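Local coordinates for xylose isomerase-like TIM barrel domain-containing protein (Parabacteroides distasonis, PDB 4KW2) that is of unknown function but adopts a xylose isomerase-like TIM barrel, consistent with a role as a sugar isomerase or related enzyme, at residues Ala79-Glu84 and His114-His119; Ile93-Ala98 and Phe110-Lys115; Ala176-Trp181 and Glu186-Asn191; Ala145-Pro150 and Val201-Asp206. All coordinates share one frame; numbering follows the deposited sequence.

Interaction 1: Ala79-Glu84 and His114-His119. With SO4 (sulfate ion), chain G.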
loop_
_atom_site.group_PDB
_atom_site.type_symbol
_atom_site.label_atom_id
_atom_site.label_comp_id
_atom_site.label_asym_id
_atom_site.label_seq_id
_atom_site.Cartn_x
_atom_site.Cartn_y
_atom_site.Cartn_z
ATOM N N ALA A 79 -33.232 -14.488 7.006
ATOM C CA ALA A 79 -34.342 -14.249 6.086
ATOM C C ALA A 79 -34.449 -12.765 5.752
ATOM O O ALA A 79 -34.723 -12.394 4.610
ATOM C CB ALA A 79 -35.653 -14.764 6.671
ATOM N N LEU A 80 -34.220 -11.916 6.748
ATOM C CA LEU A 80 -34.236 -10.476 6.527
ATOM C C LEU A 80 -33.078 -10.046 5.621
ATOM O O LEU A 80 -33.252 -9.200 4.742
ATOM C CB LEU A 80 -34.181 -9.732 7.858
ATOM C CG LEU A 80 -34.350 -8.213 7.816
ATOM C CD1 LEU A 80 -35.588 -7.795 7.035
ATOM C CD2 LEU A 80 -34.402 -7.667 9.238
ATOM N N LEU A 81 -31.909 -10.646 5.815
ATOM C CA LEU A 81 -30.754 -10.329 4.976
ATOM C C LEU A 81 -31.029 -10.699 3.516
ATOM O O LEU A 81 -30.740 -9.919 2.613
ATOM C CB LEU A 81 -29.494 -11.039 5.492
ATOM C CG LEU A 81 -28.174 -10.708 4.784
ATOM C CD1 LEU A 81 -27.920 -9.212 4.807
ATOM C CD2 LEU A 81 -27.018 -11.463 5.425
ATOM N N ARG A 82 -31.606 -11.878 3.290
ATOM C CA ARG A 82 -31.989 -12.288 1.939
ATOM C C ARG A 82 -32.961 -11.289 1.308
ATOM O O ARG A 82 -32.789 -10.890 0.154
ATOM C CB ARG A 82 -32.600 -13.695 1.938
ATOM C CG ARG A 82 -31.586 -14.807 2.181
ATOM C CD ARG A 82 -32.129 -16.174 1.769
ATOM N NE ARG A 82 -33.373 -16.499 2.464
ATOM C CZ ARG A 82 -33.465 -17.020 3.692
ATOM N NH1 ARG A 82 -32.382 -17.299 4.416
ATOM N NH2 ARG A 82 -34.664 -17.257 4.210
ATOM N N HIS A 83 -33.964 -10.876 2.075
ATOM C CA HIS A 83 -34.958 -9.913 1.603
ATOM C C HIS A 83 -34.331 -8.568 1.225
ATOM O O HIS A 83 -34.691 -7.975 0.207
ATOM C CB HIS A 83 -36.027 -9.713 2.680
ATOM C CG HIS A 83 -36.991 -8.609 2.379
ATOM N ND1 HIS A 83 -37.990 -8.731 1.437
ATOM C CD2 HIS A 83 -37.110 -7.364 2.896
ATOM C CE1 HIS A 83 -38.680 -7.605 1.384
ATOM N NE2 HIS A 83 -38.167 -6.759 2.261
ATOM N N GLU A 84 -33.399 -8.097 2.053
ATOM C CA GLU A 84 -32.737 -6.810 1.849
ATOM C C GLU A 84 -31.872 -6.781 0.581
ATOM O O GLU A 84 -31.818 -5.771 -0.117
ATOM C CB GLU A 84 -31.891 -6.446 3.078
ATOM C CG GLU A 84 -32.701 -6.016 4.298
ATOM C CD GLU A 84 -33.603 -4.828 4.025
ATOM O OE1 GLU A 84 -33.105 -3.796 3.525
ATOM O OE2 GLU A 84 -34.813 -4.930 4.307
ATOM N N HIS A 114 -24.818 -21.070 2.352
ATOM C CA HIS A 114 -25.939 -21.790 1.753
ATOM C C HIS A 114 -27.277 -21.209 2.201
ATOM O O HIS A 114 -28.185 -21.028 1.396
ATOM C CB HIS A 114 -25.870 -23.268 2.132
ATOM C CG HIS A 114 -27.029 -24.074 1.636
ATOM N ND1 HIS A 114 -27.087 -24.584 0.358
ATOM C CD2 HIS A 114 -28.176 -24.454 2.247
ATOM C CE1 HIS A 114 -28.220 -25.244 0.201
ATOM N NE2 HIS A 114 -28.899 -25.180 1.331
ATOM N N LYS A 115 -27.389 -20.914 3.490
ATOM C CA LYS A 115 -28.621 -20.380 4.055
ATOM C C LYS A 115 -28.980 -19.017 3.450
ATOM O O LYS A 115 -30.149 -18.734 3.205
ATOM C CB LYS A 115 -28.495 -20.285 5.582
ATOM C CG LYS A 115 -29.802 -20.005 6.308
ATOM C CD LYS A 115 -29.819 -20.579 7.722
ATOM C CE LYS A 115 -28.722 -20.003 8.612
ATOM N NZ LYS A 115 -27.519 -20.877 8.758
ATOM N N ILE A 116 -27.981 -18.180 3.203
ATOM C CA ILE A 116 -28.211 -16.860 2.610
ATOM C C ILE A 116 -28.400 -16.960 1.091
ATOM O O ILE A 116 -28.974 -16.072 0.468
ATOM C CB ILE A 116 -27.070 -15.883 2.969
ATOM C CG1 ILE A 116 -27.015 -15.687 4.489
ATOM C CG2 ILE A 116 -27.248 -14.537 2.279
ATOM C CD1 ILE A 116 -28.303 -15.161 5.102
ATOM N N GLY A 117 -27.922 -18.052 0.507
ATOM C CA GLY A 117 -28.122 -18.310 -0.910
ATOM C C GLY A 117 -26.951 -17.888 -1.768
ATOM O O GLY A 117 -27.123 -17.602 -2.942
ATOM N N ALA A 118 -25.757 -17.850 -1.187
ATOM C CA ALA A 118 -24.553 -17.606 -1.960
ATOM C C ALA A 118 -24.274 -18.816 -2.843
ATOM O O ALA A 118 -24.637 -19.945 -2.496
ATOM C CB ALA A 118 -23.374 -17.332 -1.042
ATOM N N HIS A 119 -23.653 -18.569 -3.992
ATOM C CA HIS A 119 -23.233 -19.641 -4.900
ATOM C C HIS A 119 -21.724 -19.865 -4.853
ATOM O O HIS A 119 -21.243 -20.892 -5.312
ATOM C CB HIS A 119 -23.677 -19.342 -6.334
ATOM C CG HIS A 119 -25.159 -19.428 -6.537
ATOM N ND1 HIS A 119 -25.884 -20.564 -6.246
ATOM C CD2 HIS A 119 -26.050 -18.526 -7.009
ATOM C CE1 HIS A 119 -27.157 -20.356 -6.522
ATOM N NE2 HIS A 119 -27.285 -19.128 -6.989
HETATM S S SO4 G . -38.685 -11.648 -0.396
HETATM O O1 SO4 G . -39.097 -12.266 -1.679
HETATM O O2 SO4 G . -39.759 -11.867 0.600
HETATM O O3 SO4 G . -37.420 -12.260 0.078
HETATM O O4 SO4 G . -38.466 -10.197 -0.587
#

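Interaction 2: Ile93-Ala98 and Phe110-Lys115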
loop_
_atom_site.group_PDB
_atom_site.type_symbol
_atom_site.label_atom_id
_atom_site.label_comp_id
_atom_site.label_asym_id
_atom_site.label_seq_id
_atom_site.Cartn_x
_atom_site.Cartn_y
_atom_site.Cartn_z
ATOM N N ILE A 93 -24.014 -13.223 -3.900
ATOM C CA ILE A 93 -23.435 -14.339 -4.645
ATOM C C ILE A 93 -22.235 -14.969 -3.938
ATOM O O ILE A 93 -22.022 -16.177 -4.040
ATOM C CB ILE A 93 -23.034 -13.889 -6.075
ATOM C CG1 ILE A 93 -22.790 -15.085 -6.998
ATOM C CG2 ILE A 93 -21.819 -12.971 -6.062
ATOM C CD1 ILE A 93 -24.061 -15.632 -7.595
ATOM N N ALA A 94 -21.460 -14.160 -3.220
ATOM C CA ALA A 94 -20.248 -14.660 -2.592
ATOM C C ALA A 94 -20.042 -14.114 -1.191
ATOM O O ALA A 94 -20.507 -13.030 -0.856
ATOM C CB ALA A 94 -19.038 -14.332 -3.456
ATOM N N PHE A 95 -19.342 -14.900 -0.383
ATOM C CA PHE A 95 -18.789 -14.440 0.870
ATOM C C PHE A 95 -17.315 -14.808 0.903
ATOM O O PHE A 95 -16.922 -15.857 0.402
ATOM C CB PHE A 95 -19.519 -15.079 2.049
ATOM C CG PHE A 95 -20.932 -14.616 2.195
ATOM C CD1 PHE A 95 -21.211 -13.378 2.748
ATOM C CD2 PHE A 95 -21.984 -15.405 1.766
ATOM C CE1 PHE A 95 -22.516 -12.937 2.876
ATOM C CE2 PHE A 95 -23.291 -14.968 1.890
ATOM C CZ PHE A 95 -23.557 -13.732 2.446
ATOM N N GLY A 96 -16.513 -13.941 1.501
ATOM C CA GLY A 96 -15.090 -14.186 1.656
ATOM C C GLY A 96 -14.373 -12.864 1.816
ATOM O O GLY A 96 -15.012 -11.818 1.697
ATOM N N VAL A 97 -13.061 -12.888 2.074
ATOM C CA VAL A 97 -12.257 -14.113 2.049
ATOM C C VAL A 97 -12.148 -14.753 3.440
ATOM O O VAL A 97 -11.695 -14.125 4.400
ATOM C CB VAL A 97 -10.841 -13.844 1.498
ATOM C CG1 VAL A 97 -10.044 -15.137 1.392
ATOM C CG2 VAL A 97 -10.916 -13.148 0.147
ATOM N N ALA A 98 -12.536 -16.017 3.533
ATOM C CA ALA A 98 -12.462 -16.741 4.791
ATOM C C ALA A 98 -11.159 -17.535 4.871
ATOM O O ALA A 98 -10.765 -18.202 3.919
ATOM C CB ALA A 98 -13.664 -17.654 4.944
ATOM N N PHE A 110 -19.868 -22.397 5.610
ATOM C CA PHE A 110 -20.539 -22.996 4.452
ATOM C C PHE A 110 -22.047 -23.132 4.655
ATOM O O PHE A 110 -22.818 -22.934 3.720
ATOM C CB PHE A 110 -19.950 -24.373 4.126
ATOM C CG PHE A 110 -18.757 -24.322 3.215
ATOM C CD1 PHE A 110 -17.504 -23.978 3.706
ATOM C CD2 PHE A 110 -18.885 -24.623 1.870
ATOM C CE1 PHE A 110 -16.404 -23.929 2.871
ATOM C CE2 PHE A 110 -17.787 -24.577 1.026
ATOM C CZ PHE A 110 -16.545 -24.230 1.528
ATOM N N ALA A 111 -22.465 -23.491 5.867
ATOM C CA ALA A 111 -23.893 -23.571 6.192
ATOM C C ALA A 111 -24.552 -22.205 6.039
ATOM O O ALA A 111 -25.639 -22.092 5.481
ATOM C CB ALA A 111 -24.096 -24.092 7.609
ATOM N N PHE A 112 -23.881 -21.171 6.537
ATOM C CA PHE A 112 -24.379 -19.801 6.446
ATOM C C PHE A 112 -24.470 -19.322 4.996
ATOM O O PHE A 112 -25.493 -18.792 4.579
ATOM C CB PHE A 112 -23.486 -18.855 7.246
ATOM C CG PHE A 112 -23.882 -17.416 7.128
ATOM C CD1 PHE A 112 -25.020 -16.946 7.762
ATOM C CD2 PHE A 112 -23.120 -16.527 6.379
ATOM C CE1 PHE A 112 -25.391 -15.615 7.659
ATOM C CE2 PHE A 112 -23.488 -15.198 6.266
ATOM C CZ PHE A 112 -24.624 -14.740 6.912
ATOM N N ALA A 113 -23.394 -19.508 4.238
ATOM C CA ALA A 113 -23.387 -19.169 2.816
ATOM C C ALA A 113 -24.581 -19.791 2.096
ATOM O O ALA A 113 -25.269 -19.121 1.326
ATOM C CB ALA A 113 -22.089 -19.621 2.169
ATOM N N HIS A 114 -24.818 -21.070 2.352
ATOM C CA HIS A 114 -25.939 -21.790 1.753
ATOM C C HIS A 114 -27.277 -21.209 2.201
ATOM O O HIS A 114 -28.185 -21.028 1.396
ATOM C CB HIS A 114 -25.870 -23.268 2.132
ATOM C CG HIS A 114 -27.029 -24.074 1.636
ATOM N ND1 HIS A 114 -27.087 -24.584 0.358
ATOM C CD2 HIS A 114 -28.176 -24.454 2.247
ATOM C CE1 HIS A 114 -28.220 -25.244 0.201
ATOM N NE2 HIS A 114 -28.899 -25.180 1.331
ATOM N N LYS A 115 -27.389 -20.914 3.490
ATOM C CA LYS A 115 -28.621 -20.380 4.055
ATOM C C LYS A 115 -28.980 -19.017 3.450
ATOM O O LYS A 115 -30.149 -18.734 3.205
ATOM C CB LYS A 115 -28.495 -20.285 5.582
ATOM C CG LYS A 115 -29.802 -20.005 6.308
ATOM C CD LYS A 115 -29.819 -20.579 7.722
ATOM C CE LYS A 115 -28.722 -20.003 8.612
ATOM N NZ LYS A 115 -27.519 -20.877 8.758
#

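Interaction 3: Ala176-Trp181 and Glu186-Asn191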
loop_
_atom_site.group_PDB
_atom_site.type_symbol
_atom_site.label_atom_id
_atom_site.label_comp_id
_atom_site.label_asym_id
_atom_site.label_seq_id
_atom_site.Cartn_x
_atom_site.Cartn_y
_atom_site.Cartn_z
ATOM N N ALA A 176 -8.641 -15.535 -8.564
ATOM C CA ALA A 176 -7.453 -14.936 -9.171
ATOM C C ALA A 176 -7.383 -13.445 -8.887
ATOM O O ALA A 176 -8.354 -12.727 -9.098
ATOM C CB ALA A 176 -7.467 -15.170 -10.671
ATOM N N ASP A 177 -6.228 -12.985 -8.416
ATOM C CA ASP A 177 -5.988 -11.562 -8.209
ATOM C C ASP A 177 -5.464 -10.931 -9.485
ATOM O O ASP A 177 -4.469 -11.386 -10.043
ATOM C CB ASP A 177 -4.980 -11.332 -7.081
ATOM C CG ASP A 177 -5.610 -11.415 -5.707
ATOM O OD1 ASP A 177 -6.773 -11.867 -5.588
ATOM O OD2 ASP A 177 -4.938 -11.024 -4.732
ATOM N N ILE A 178 -6.150 -9.896 -9.951
ATOM C CA ILE A 178 -5.665 -9.095 -11.060
ATOM C C ILE A 178 -4.863 -7.979 -10.427
ATOM O O ILE A 178 -5.433 -7.082 -9.799
ATOM C CB ILE A 178 -6.814 -8.518 -11.903
ATOM C CG1 ILE A 178 -7.765 -9.637 -12.350
ATOM C CG2 ILE A 178 -6.267 -7.745 -13.093
ATOM C CD1 ILE A 178 -7.081 -10.834 -12.972
ATOM N N GLY A 179 -3.541 -8.057 -10.575
ATOM C CA GLY A 179 -2.628 -7.149 -9.895
ATOM C C GLY A 179 -2.669 -5.742 -10.455
ATOM O O GLY A 179 -3.640 -5.015 -10.252
ATOM N N HIS A 180 -1.602 -5.351 -11.142
ATOM C CA HIS A 180 -1.528 -4.036 -11.762
ATOM C C HIS A 180 -1.546 -4.227 -13.270
ATOM O O HIS A 180 -0.520 -4.484 -13.896
ATOM C CB HIS A 180 -0.288 -3.269 -11.296
ATOM C CG HIS A 180 -0.521 -2.433 -10.072
ATOM N ND1 HIS A 180 -1.114 -1.189 -10.124
ATOM C CD2 HIS A 180 -0.240 -2.663 -8.767
ATOM C CE1 HIS A 180 -1.188 -0.688 -8.903
ATOM N NE2 HIS A 180 -0.666 -1.562 -8.062
ATOM N N TRP A 181 -2.745 -4.123 -13.824
ATOM C CA TRP A 181 -2.993 -4.328 -15.236
ATOM C C TRP A 181 -2.591 -3.072 -16.025
ATOM O O TRP A 181 -3.079 -1.985 -15.711
ATOM C CB TRP A 181 -4.483 -4.594 -15.430
ATOM C CG TRP A 181 -4.860 -4.765 -16.842
ATOM C CD1 TRP A 181 -5.242 -3.788 -17.724
ATOM C CD2 TRP A 181 -4.884 -5.990 -17.560
ATOM N NE1 TRP A 181 -5.503 -4.340 -18.955
ATOM C CE2 TRP A 181 -5.294 -5.692 -18.881
ATOM C CE3 TRP A 181 -4.601 -7.315 -17.217
ATOM C CZ2 TRP A 181 -5.422 -6.672 -19.857
ATOM C CZ3 TRP A 181 -4.737 -8.286 -18.180
ATOM C CH2 TRP A 181 -5.145 -7.960 -19.488
ATOM N N GLU A 186 3.672 -10.030 -17.308
ATOM C CA GLU A 186 3.121 -10.212 -15.960
ATOM C C GLU A 186 1.595 -10.138 -16.017
ATOM O O GLU A 186 0.952 -9.543 -15.151
ATOM C CB GLU A 186 3.680 -9.153 -15.004
ATOM C CG GLU A 186 5.194 -9.190 -14.856
ATOM C CD GLU A 186 5.731 -8.117 -13.924
ATOM O OE1 GLU A 186 4.935 -7.283 -13.436
ATOM O OE2 GLU A 186 6.957 -8.107 -13.681
ATOM N N ASP A 187 1.031 -10.764 -17.046
ATOM C CA ASP A 187 -0.405 -10.749 -17.293
ATOM C C ASP A 187 -1.077 -11.846 -16.458
ATOM O O ASP A 187 -0.920 -13.032 -16.763
ATOM C CB ASP A 187 -0.660 -10.974 -18.784
ATOM C CG ASP A 187 -2.123 -10.826 -19.170
ATOM O OD1 ASP A 187 -3.015 -11.064 -18.327
ATOM O OD2 ASP A 187 -2.374 -10.483 -20.341
ATOM N N PRO A 188 -1.844 -11.458 -15.413
ATOM C CA PRO A 188 -2.403 -12.465 -14.496
ATOM C C PRO A 188 -3.361 -13.440 -15.176
ATOM O O PRO A 188 -3.451 -14.600 -14.773
ATOM C CB PRO A 188 -3.155 -11.627 -13.445
ATOM C CG PRO A 188 -2.725 -10.214 -13.656
ATOM C CD PRO A 188 -2.336 -10.105 -15.099
ATOM N N LEU A 189 -4.062 -12.962 -16.200
ATOM C CA LEU A 189 -5.009 -13.783 -16.946
ATOM C C LEU A 189 -4.304 -14.864 -17.764
ATOM O O LEU A 189 -4.775 -16.001 -17.820
ATOM C CB LEU A 189 -5.863 -12.906 -17.863
ATOM C CG LEU A 189 -6.720 -11.837 -17.182
ATOM C CD1 LEU A 189 -7.416 -10.988 -18.234
ATOM C CD2 LEU A 189 -7.730 -12.478 -16.240
ATOM N N LYS A 190 -3.178 -14.509 -18.385
ATOM C CA LYS A 190 -2.383 -15.464 -19.175
ATOM C C LYS A 190 -1.741 -16.581 -18.337
ATOM O O LYS A 190 -1.337 -17.607 -18.881
ATOM C CB LYS A 190 -1.302 -14.736 -19.984
ATOM C CG LYS A 190 -1.823 -14.060 -21.246
ATOM C CD LYS A 190 -0.796 -13.124 -21.871
ATOM C CE LYS A 190 0.442 -13.859 -22.369
ATOM N NZ LYS A 190 1.485 -12.906 -22.834
ATOM N N ASN A 191 -1.647 -16.384 -17.023
ATOM C CA ASN A 191 -1.194 -17.441 -16.114
ATOM C C ASN A 191 -2.236 -18.546 -15.907
ATOM O O ASN A 191 -1.914 -19.597 -15.354
ATOM C CB ASN A 191 -0.803 -16.855 -14.754
ATOM C CG ASN A 191 0.324 -15.842 -14.852
ATOM O OD1 ASN A 191 0.966 -15.704 -15.893
ATOM N ND2 ASN A 191 0.567 -15.124 -13.762
#

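Interaction 4: Ala145-Pro150 and Val201-Asp206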
loop_
_atom_site.group_PDB
_atom_site.type_symbol
_atom_site.label_atom_id
_atom_site.label_comp_id
_atom_site.label_asym_id
_atom_site.label_seq_id
_atom_site.Cartn_x
_atom_site.Cartn_y
_atom_site.Cartn_z
ATOM N N ALA A 145 -13.634 -20.657 -4.424
ATOM C CA ALA A 145 -12.555 -19.982 -5.129
ATOM C C ALA A 145 -11.400 -19.776 -4.158
ATOM O O ALA A 145 -11.486 -18.962 -3.231
ATOM C CB ALA A 145 -13.033 -18.655 -5.689
ATOM N N ILE A 146 -10.323 -20.525 -4.377
ATOM C CA ILE A 146 -9.173 -20.521 -3.484
ATOM C C ILE A 146 -8.232 -19.372 -3.831
ATOM O O ILE A 146 -7.851 -19.191 -4.980
ATOM C CB ILE A 146 -8.432 -21.876 -3.525
ATOM C CG1 ILE A 146 -9.339 -22.972 -2.952
ATOM C CG2 ILE A 146 -7.123 -21.816 -2.744
ATOM C CD1 ILE A 146 -8.925 -24.377 -3.331
ATOM N N HIS A 147 -7.887 -18.598 -2.811
ATOM C CA HIS A 147 -6.984 -17.464 -2.914
ATOM C C HIS A 147 -5.715 -17.872 -2.160
ATOM O O HIS A 147 -5.757 -18.087 -0.950
ATOM C CB HIS A 147 -7.656 -16.264 -2.242
ATOM C CG HIS A 147 -6.999 -14.948 -2.508
ATOM N ND1 HIS A 147 -5.660 -14.716 -2.278
ATOM C CD2 HIS A 147 -7.515 -13.773 -2.938
ATOM C CE1 HIS A 147 -5.374 -13.463 -2.582
ATOM N NE2 HIS A 147 -6.483 -12.869 -2.984
ATOM N N ASN A 148 -4.595 -18.005 -2.865
ATOM C CA ASN A 148 -3.313 -18.306 -2.209
ATOM C C ASN A 148 -2.739 -17.066 -1.503
ATOM O O ASN A 148 -3.178 -15.944 -1.764
ATOM C CB ASN A 148 -2.310 -18.920 -3.199
ATOM C CG ASN A 148 -1.644 -17.889 -4.102
ATOM O OD1 ASN A 148 -0.445 -17.976 -4.367
ATOM N ND2 ASN A 148 -2.415 -16.919 -4.583
ATOM N N HIS A 149 -1.768 -17.275 -0.613
ATOM C CA HIS A 149 -1.232 -16.200 0.244
ATOM C C HIS A 149 -0.481 -15.116 -0.546
ATOM O O HIS A 149 0.543 -15.411 -1.165
ATOM C CB HIS A 149 -0.298 -16.792 1.301
ATOM N N PRO A 150 -0.980 -13.856 -0.520
ATOM C CA PRO A 150 -0.335 -12.784 -1.283
ATOM C C PRO A 150 0.864 -12.192 -0.550
ATOM O O PRO A 150 1.998 -12.348 -1.001
ATOM C CB PRO A 150 -1.445 -11.741 -1.420
ATOM C CG PRO A 150 -2.246 -11.902 -0.176
ATOM C CD PRO A 150 -2.146 -13.352 0.232
ATOM N N VAL A 201 -13.421 -16.691 -9.770
ATOM C CA VAL A 201 -13.521 -15.306 -9.330
ATOM C C VAL A 201 -12.244 -14.545 -9.685
ATOM O O VAL A 201 -11.143 -15.056 -9.517
ATOM C CB VAL A 201 -13.770 -15.216 -7.802
ATOM C CG1 VAL A 201 -13.824 -13.766 -7.331
ATOM C CG2 VAL A 201 -15.055 -15.941 -7.431
ATOM N N ALA A 202 -12.403 -13.321 -10.177
ATOM C CA ALA A 202 -11.279 -12.424 -10.392
ATOM C C ALA A 202 -11.432 -11.208 -9.487
ATOM O O ALA A 202 -12.407 -10.476 -9.591
ATOM C CB ALA A 202 -11.219 -11.995 -11.847
ATOM N N HIS A 203 -10.466 -11.006 -8.596
ATOM C CA HIS A 203 -10.427 -9.828 -7.732
ATOM C C HIS A 203 -9.721 -8.673 -8.418
ATOM O O HIS A 203 -8.534 -8.755 -8.709
ATOM C CB HIS A 203 -9.686 -10.141 -6.433
ATOM C CG HIS A 203 -10.532 -10.797 -5.396
ATOM N ND1 HIS A 203 -10.095 -11.002 -4.105
ATOM C CD2 HIS A 203 -11.796 -11.278 -5.446
ATOM C CE1 HIS A 203 -11.049 -11.590 -3.408
ATOM N NE2 HIS A 203 -12.091 -11.770 -4.199
ATOM N N LEU A 204 -10.461 -7.605 -8.681
ATOM C CA LEU A 204 -9.881 -6.332 -9.095
ATOM C C LEU A 204 -9.746 -5.456 -7.870
ATOM O O LEU A 204 -10.751 -5.040 -7.291
ATOM C CB LEU A 204 -10.775 -5.621 -10.106
ATOM C CG LEU A 204 -10.453 -5.814 -11.578
ATOM C CD1 LEU A 204 -10.368 -7.296 -11.909
ATOM C CD2 LEU A 204 -11.518 -5.116 -12.407
ATOM N N LYS A 205 -8.507 -5.185 -7.477
ATOM C CA LYS A 205 -8.214 -4.314 -6.348
ATOM C C LYS A 205 -7.889 -2.917 -6.867
ATOM O O LYS A 205 -7.305 -2.773 -7.938
ATOM C CB LYS A 205 -7.029 -4.873 -5.562
ATOM C CG LYS A 205 -6.759 -4.184 -4.237
ATOM C CD LYS A 205 -5.707 -4.948 -3.439
ATOM C CE LYS A 205 -5.089 -4.096 -2.338
ATOM N NZ LYS A 205 -6.100 -3.625 -1.352
ATOM N N ASP A 206 -8.270 -1.896 -6.104
ATOM C CA ASP A 206 -7.969 -0.503 -6.431
ATOM C C ASP A 206 -8.314 -0.163 -7.877
ATOM O O ASP A 206 -7.482 0.337 -8.631
ATOM C CB ASP A 206 -6.501 -0.185 -6.126
ATOM C CG ASP A 206 -6.211 -0.192 -4.634
ATOM O OD1 ASP A 206 -6.991 0.423 -3.869
ATOM O OD2 ASP A 206 -5.210 -0.817 -4.225
#

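Interaction 1: Ala79-Glu84 and His114-His119
Arg82 leaves its helix with CG beside the backbone N (chi1 -72°), and a bend at chi3 (-57°) then turns its guanidinium toward the end of the helix that carries Lys115 and Ile116. NH1 reaches the carbonyl oxygen of Lys115 at 2.9 Å, but an N-H...O angle of 123° leaves this a weak hydrogen bond, with the oxygen lying obliquely to the guanidinium plane. The aliphatic part of the same side chain does the rest of the work: Arg82 CG lies 3.4 Å from Ile116 O and CD rests near both carbonyls, the chain running over the last carbonyls of the helix. Replacement of Arg82 by an alanine would probably leave Lys115 O without this donor and strip the cover from Ile116 O. Deeper in, Leu81 and Ile116 cross at about a right angle, and their methyls CD2 and CD1 meet at 3.9 Å. The carbonyls are presented where the helix stops: Gly117, with positive phi, is the C-prime residue of a Schellman motif in which Ala118 N turns back to Ala113 O. The contact therefore joins two neighbouring outer helices of the barrel, 75-86 and 103-116. Leu81 also packs on Leu36 and Met37 of helix 36-46, while Ile116 packs on Pro92 and Phe95 of strand 91-98.

Interaction 2: Ile93-Ala98 and Phe110-Lys115
Phe95 and Phe112 form the aromatic part of this contact, an edge-to-face pair in which the edge of Phe112 is directed at the face of Phe95. The ring centroids are 5.5 Å apart and the planes are inclined at 52°, well short of a perpendicular T. A single corner carries the approach: Phe112 CE2 stands over the Phe95 face, displaced toward the rim, 4.1 Å from CZ and almost as close to CE1. Phe112 can reach inward because its CG is anti to the backbone N (chi1 176°), which swings the ring from the flank of the helix toward the strand. The two segments belong to one beta-alpha-beta unit of the TIM barrel, in which strand 91-98 is followed by helix 103-116 and then by the parallel strand 120-123, so the contact is the one by which a helix covers its own preceding strand. The remaining apolar contact is smaller and sets the methyl of Ala113 against the Phe95 ring, CB 4.2 Å from CD2; the CA of Ala113 is at a similar distance, and its short side chain lets the helix backbone come near the ring. All three residues are buried. Further apolar neighbours extend the layer: Phe95 also touches Phe109 and Ile116 of the same helix, and Phe112 also touches Leu69, Tyr71 and, on helix 75-86, Cys78.

Interaction 3: Ala176-Trp181 and Glu186-Asn191
Pro188 and Leu189 pack against Ile178 and Trp181 where a strand of the TIM barrel, 172-178, gives way to the loop that leads on toward strand 199-204. Pro188 sits in the middle, with CB 3.7 Å from Asp177 O, CG beside the backbone N of Gly179, and CD near the ring edge of Trp181. Leu189 divides its two methyls: CD2 meets Ile178 CD1 at 3.7 Å, while CD1 lies against Trp181 CZ3 at 3.8 Å, approaching the indole obliquely. The carboxylate of Asp187 lies at the edge of the same indole, its plane turned 86° from the ring, and OD1 comes to 3.3 Å from CZ3, where the slightly positive rim of the ring would favour it. Trp181 extends that far because its CG is anti to the backbone N.

A second shell backs these groups. Indole NE1 makes a weak hydrogen bond to Pro222 O, and the ring pairs edge-to-face with Phe226, so helix 222-232 backs the tryptophan; Leu189 rests on the same helix. Asp187 OD1 in turn receives the amides of Leu189 and Lys190, each through a weak bond. Exchanging Asp187 for an alanine would probably leave both amides without their side-chain acceptor and the turn behind Pro188 freer to shift. The Leu189 N to OD1 distance is 3.0 Å at 131°, as in an Asx turn, and Lys190 N lies 3.4 Å from OD1 but on a straighter line, 158°.

Interaction 4: Ala145-Pro150 and Val201-Asp206
Two small side-chain contacts inside the barrel join Ala145 to Val201 and His147 to His203. The strands that carry them, 143-146 and 199-204, are not neighbours in the parallel sheet of the TIM barrel, since strand 172-178 runs between them; their side chains meet across the interior, over that intervening strand. Ala145 CB and Val201 CG2 touch at 3.8 Å, and Cys175 of the middle strand lies against Ala145 as well. Two residues further along each segment, histidines take over the contact. The imidazoles of His147 and His203 are inclined at 56°, in a pairing that is neither a stack nor edge-to-face, and His203 ND1 lies in the plane of the His147 ring, at its edge, 4.0 Å from CD2. His203 is held from its other nitrogen, where NE2 is hydrogen-bonded to Glu52 OE2. These histidines stand toward the C-terminal ends of their strands, where TIM-barrel enzymes place their active sites, which is consistent with a position in or near a pocket here. His147 also bonds to its own loop, which is poorly ordered here: ND1 donates nearly in the ring plane to Asn148 O, 2.8 Å away.

Interactions 1 and 2 come first along the chain and share His114 and Lys115 of helix 103-116; their centres are 10 Å apart, and together they tie that helix to helix 75-86 and to strand 91-98. Interaction 3 is nested within the chain loop closed by interaction 4, again with centres 10 Å apart, and Ala176 links them through probable backbone hydrogen bonds to Val201 and His203. Interactions 1 and 3 lie on opposite sides of the chain's centre, about 31 Å apart between centres. Val97 and His203 bring interactions 2 and 4 into touch, so the set runs from the outer helices through the shared barrel sheet to its interior and a far-side loop.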